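Local structure of SVP1-like protein 2 (Kluyveromyces lactis, 4V16) at residues G293-W298 with R302-F307. The protein probably binds phosphoinositides such as phosphatidylinositol 3,5-bisphosphate through a beta-propeller and so associates with membranes. Residues are numbered along the deposited sequence; the frame is centred on the assembly and turned at random.
Sequences GLVIVW and RLADTF
With CG of both W298 and D305 turned anti to its own carbonyl carbon (chi1 -58° and -68°), the indole and the carboxylate lean toward each other over the same face of the sheet, diagonally across two strands. There NE1 of W298 donates a hydrogen bond to OD2 of D305 at 2.7 Å. The bond is somewhat bent at the hydrogen, and the indole nitrogen also comes from well above the carboxylate plane; ring and carboxylate planes stand 67° apart. R325, on the next strand, holds the other oxygen, OD1, in a salt bridge, so that this buried acid is gripped at both oxygens, which probably favours its charged form. CG2 of I296, on the same strand as W298, lies against one face of the indole, offset toward the rim. Its other branch, CG1, reaches CE1 of F307 at 3.6 Å, and F307 in turn meets F273 of the preceding blade edge-to-face.

Strands 293-298 and 303-312 are the two middle ones of the four-stranded antiparallel blade 285-327 in a seven-bladed PROPPIN beta-propeller, joined as a hairpin. L294, I296 and W298 form hydrogen-bonded pairs with F307, D305 and L303; the bond from W298 N to L303 O, 2.6 Å, is nearly straight. At the turn R302 and L303 both face W298, a G1 beta bulge, with R302 at positive phi. The intervening non-hydrogen-bonded pairs, V295 with T306 and V297 with A304, turn their side chains to the other face. On that side CG1 of V295 touches CB of A304 at 4.2 Å, while V297 packs on Y20 and F22 of the neighbouring blade. Backbone bonds from V295 and V297 run inward to strand 285-288, and those from A304 and T306 outward to strand 317-327.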
ATOM      1  N   GLY A 293      -4.928  14.467  -8.644  1.00 32.22           N
ATOM      2  CA  GLY A 293      -3.475  14.453  -8.690  1.00 34.89           C
ATOM      3  C   GLY A 293      -2.879  13.181  -8.118  1.00 34.06           C
ATOM      4  O   GLY A 293      -3.280  12.731  -7.044  1.00 33.97           O
ATOM      5  N   LEU A 294      -1.922  12.605  -8.843  1.00 32.91           N
ATOM      6  CA  LEU A 294      -1.214  11.407  -8.399  1.00 30.83           C
ATOM      7  C   LEU A 294       0.281  11.658  -8.302  1.00 31.48           C
ATOM      8  O   LEU A 294       0.808  12.581  -8.927  1.00 29.59           O
ATOM      9  CB  LEU A 294      -1.452  10.233  -9.352  1.00 27.02           C
ATOM     10  CG  LEU A 294      -2.851   9.626  -9.435  1.00 33.19           C
ATOM     11  CD1 LEU A 294      -3.766  10.484 -10.295  1.00 46.40           C
ATOM     12  CD2 LEU A 294      -2.767   8.213  -9.988  1.00 33.46           C
ATOM     13  N   VAL A 295       0.957  10.818  -7.525  1.00 29.72           N
ATOM     14  CA  VAL A 295       2.411  10.806  -7.488  1.00 27.36           C
ATOM     15  C   VAL A 295       2.915   9.366  -7.555  1.00 28.49           C
ATOM     16  O   VAL A 295       2.521   8.525  -6.744  1.00 28.83           O
ATOM     17  CB  VAL A 295       2.962  11.492  -6.221  1.00 28.16           C
ATOM     18  CG1 VAL A 295       4.477  11.335  -6.137  1.00 29.41           C
ATOM     19  CG2 VAL A 295       2.590  12.965  -6.214  1.00 34.72           C
ATOM     20  N   ILE A 296       3.780   9.092  -8.529  1.00 27.40           N
ATOM     21  CA  ILE A 296       4.429   7.790  -8.651  1.00 29.98           C
ATOM     22  C   ILE A 296       5.855   7.889  -8.128  1.00 30.14           C
ATOM     23  O   ILE A 296       6.659   8.654  -8.660  1.00 35.52           O
ATOM     24  CB  ILE A 296       4.462   7.290 -10.111  1.00 30.61           C
ATOM     25  CG1 ILE A 296       3.064   7.312 -10.732  1.00 28.01           C
ATOM     26  CG2 ILE A 296       5.052   5.885 -10.182  1.00 31.71           C
ATOM     27  CD1 ILE A 296       2.049   6.431 -10.030  1.00 34.52           C
ATOM     28  N   VAL A 297       6.165   7.119  -7.089  1.00 26.25           N
ATOM     29  CA  VAL A 297       7.504   7.113  -6.507  1.00 31.00           C
ATOM     30  C   VAL A 297       8.327   5.952  -7.057  1.00 29.84           C
ATOM     31  O   VAL A 297       7.900   4.799  -7.001  1.00 32.70           O
ATOM     32  CB  VAL A 297       7.445   7.019  -4.972  1.00 29.72           C
ATOM     33  CG1 VAL A 297       8.833   6.786  -4.387  1.00 27.94           C
ATOM     34  CG2 VAL A 297       6.829   8.285  -4.393  1.00 31.03           C
ATOM     35  N   TRP A 298       9.507   6.269  -7.583  1.00 30.11           N
ATOM     36  CA  TRP A 298      10.406   5.265  -8.143  1.00 33.01           C
ATOM     37  C   TRP A 298      11.587   5.027  -7.200  1.00 33.32           C
ATOM     38  O   TRP A 298      12.451   5.893  -7.067  1.00 31.77           O
ATOM     39  CB  TRP A 298      10.911   5.703  -9.516  1.00 37.43           C
ATOM     40  CG  TRP A 298       9.818   5.960 -10.510  1.00 34.89           C
ATOM     41  CD1 TRP A 298       9.283   7.169 -10.843  1.00 33.39           C
ATOM     42  CD2 TRP A 298       9.128   4.983 -11.302  1.00 30.64           C
ATOM     43  NE1 TRP A 298       8.303   7.009 -11.793  1.00 30.03           N
ATOM     44  CE2 TRP A 298       8.188   5.677 -12.091  1.00 32.05           C
ATOM     45  CE3 TRP A 298       9.212   3.592 -11.420  1.00 26.01           C
ATOM     46  CZ2 TRP A 298       7.340   5.028 -12.988  1.00 30.88           C
ATOM     47  CZ3 TRP A 298       8.368   2.949 -12.310  1.00 31.84           C
ATOM     48  CH2 TRP A 298       7.444   3.668 -13.080  1.00 31.34           C
ATOM     49  N   ARG A 302      15.227   6.843  -7.337  1.00 43.44           N
ATOM     50  CA  ARG A 302      14.970   7.881  -6.340  1.00 42.38           C
ATOM     51  C   ARG A 302      14.264   9.063  -6.996  1.00 39.19           C
ATOM     52  O   ARG A 302      14.799  10.171  -7.046  1.00 40.38           O
ATOM     53  CB  ARG A 302      16.271   8.337  -5.675  1.00 48.15           C
ATOM     54  CG  ARG A 302      17.024   7.233  -4.943  1.00 54.93           C
ATOM     55  CD  ARG A 302      18.195   7.798  -4.152  1.00 52.73           C
ATOM     56  NE  ARG A 302      17.747   8.641  -3.040  1.00 62.62           N
ATOM     57  CZ  ARG A 302      17.652   8.247  -1.771  1.00 61.33           C
ATOM     58  NH1 ARG A 302      17.980   7.011  -1.412  1.00 67.21           N
ATOM     59  NH2 ARG A 302      17.231   9.100  -0.845  1.00 50.09           N
ATOM     60  N   LEU A 303      13.057   8.815  -7.491  1.00 40.43           N
ATOM     61  CA  LEU A 303      12.362   9.770  -8.344  1.00 34.96           C
ATOM     62  C   LEU A 303      10.863   9.785  -8.056  1.00 36.49           C
ATOM     63  O   LEU A 303      10.284   8.759  -7.691  1.00 32.47           O
ATOM     64  CB  LEU A 303      12.617   9.420  -9.812  1.00 42.33           C
ATOM     65  CG  LEU A 303      12.937  10.536 -10.807  1.00 48.56           C
ATOM     66  CD1 LEU A 303      14.099  11.403 -10.345  1.00 52.37           C
ATOM     67  CD2 LEU A 303      13.254   9.913 -12.155  1.00 50.10           C
ATOM     68  N   ALA A 304      10.245  10.952  -8.223  1.00 35.30           N
ATOM     69  CA  ALA A 304       8.814  11.115  -7.992  1.00 32.87           C
ATOM     70  C   ALA A 304       8.148  11.867  -9.145  1.00 37.83           C
ATOM     71  O   ALA A 304       8.454  13.035  -9.395  1.00 35.48           O
ATOM     72  CB  ALA A 304       8.572  11.842  -6.682  1.00 31.20           C
ATOM     73  N   ASP A 305       7.239  11.187  -9.839  1.00 38.86           N
ATOM     74  CA  ASP A 305       6.498  11.779 -10.951  1.00 39.58           C
ATOM     75  C   ASP A 305       5.149  12.318 -10.487  1.00 32.51           C
ATOM     76  O   ASP A 305       4.342  11.575  -9.940  1.00 33.48           O
ATOM     77  CB  ASP A 305       6.279  10.746 -12.064  1.00 44.92           C
ATOM     78  CG  ASP A 305       7.565  10.352 -12.764  1.00 45.21           C
ATOM     79  OD1 ASP A 305       8.459  11.211 -12.898  1.00 47.44           O
ATOM     80  OD2 ASP A 305       7.679   9.182 -13.187  1.00 45.67           O
ATOM     81  N   THR A 306       4.909  13.606 -10.720  1.00 34.58           N
ATOM     82  CA  THR A 306       3.636  14.231 -10.370  1.00 36.31           C
ATOM     83  C   THR A 306       2.710  14.286 -11.583  1.00 36.35           C
ATOM     84  O   THR A 306       3.082  14.816 -12.630  1.00 38.35           O
ATOM     85  CB  THR A 306       3.837  15.656  -9.828  1.00 40.60           C
ATOM     86  OG1 THR A 306       4.762  15.629  -8.733  1.00 38.40           O
ATOM     87  CG2 THR A 306       2.511  16.249  -9.361  1.00 34.93           C
ATOM     88  N   PHE A 307       1.503  13.745 -11.429  1.00 33.36           N
ATOM     89  CA  PHE A 307       0.524  13.698 -12.514  1.00 30.40           C
ATOM     90  C   PHE A 307      -0.694  14.569 -12.222  1.00 37.75           C
ATOM     91  O   PHE A 307      -1.094  14.725 -11.067  1.00 42.17           O
ATOM     92  CB  PHE A 307       0.064  12.259 -12.759  1.00 28.82           C
ATOM     93  CG  PHE A 307       1.103  11.389 -13.403  1.00 30.17           C
ATOM     94  CD1 PHE A 307       2.005  10.677 -12.631  1.00 26.69           C
ATOM     95  CD2 PHE A 307       1.171  11.275 -14.783  1.00 33.34           C
ATOM     96  CE1 PHE A 307       2.959   9.872 -13.221  1.00 27.99           C
ATOM     97  CE2 PHE A 307       2.123  10.471 -15.381  1.00 32.59           C
ATOM     98  CZ  PHE A 307       3.019   9.768 -14.598  1.00 32.52           C
TER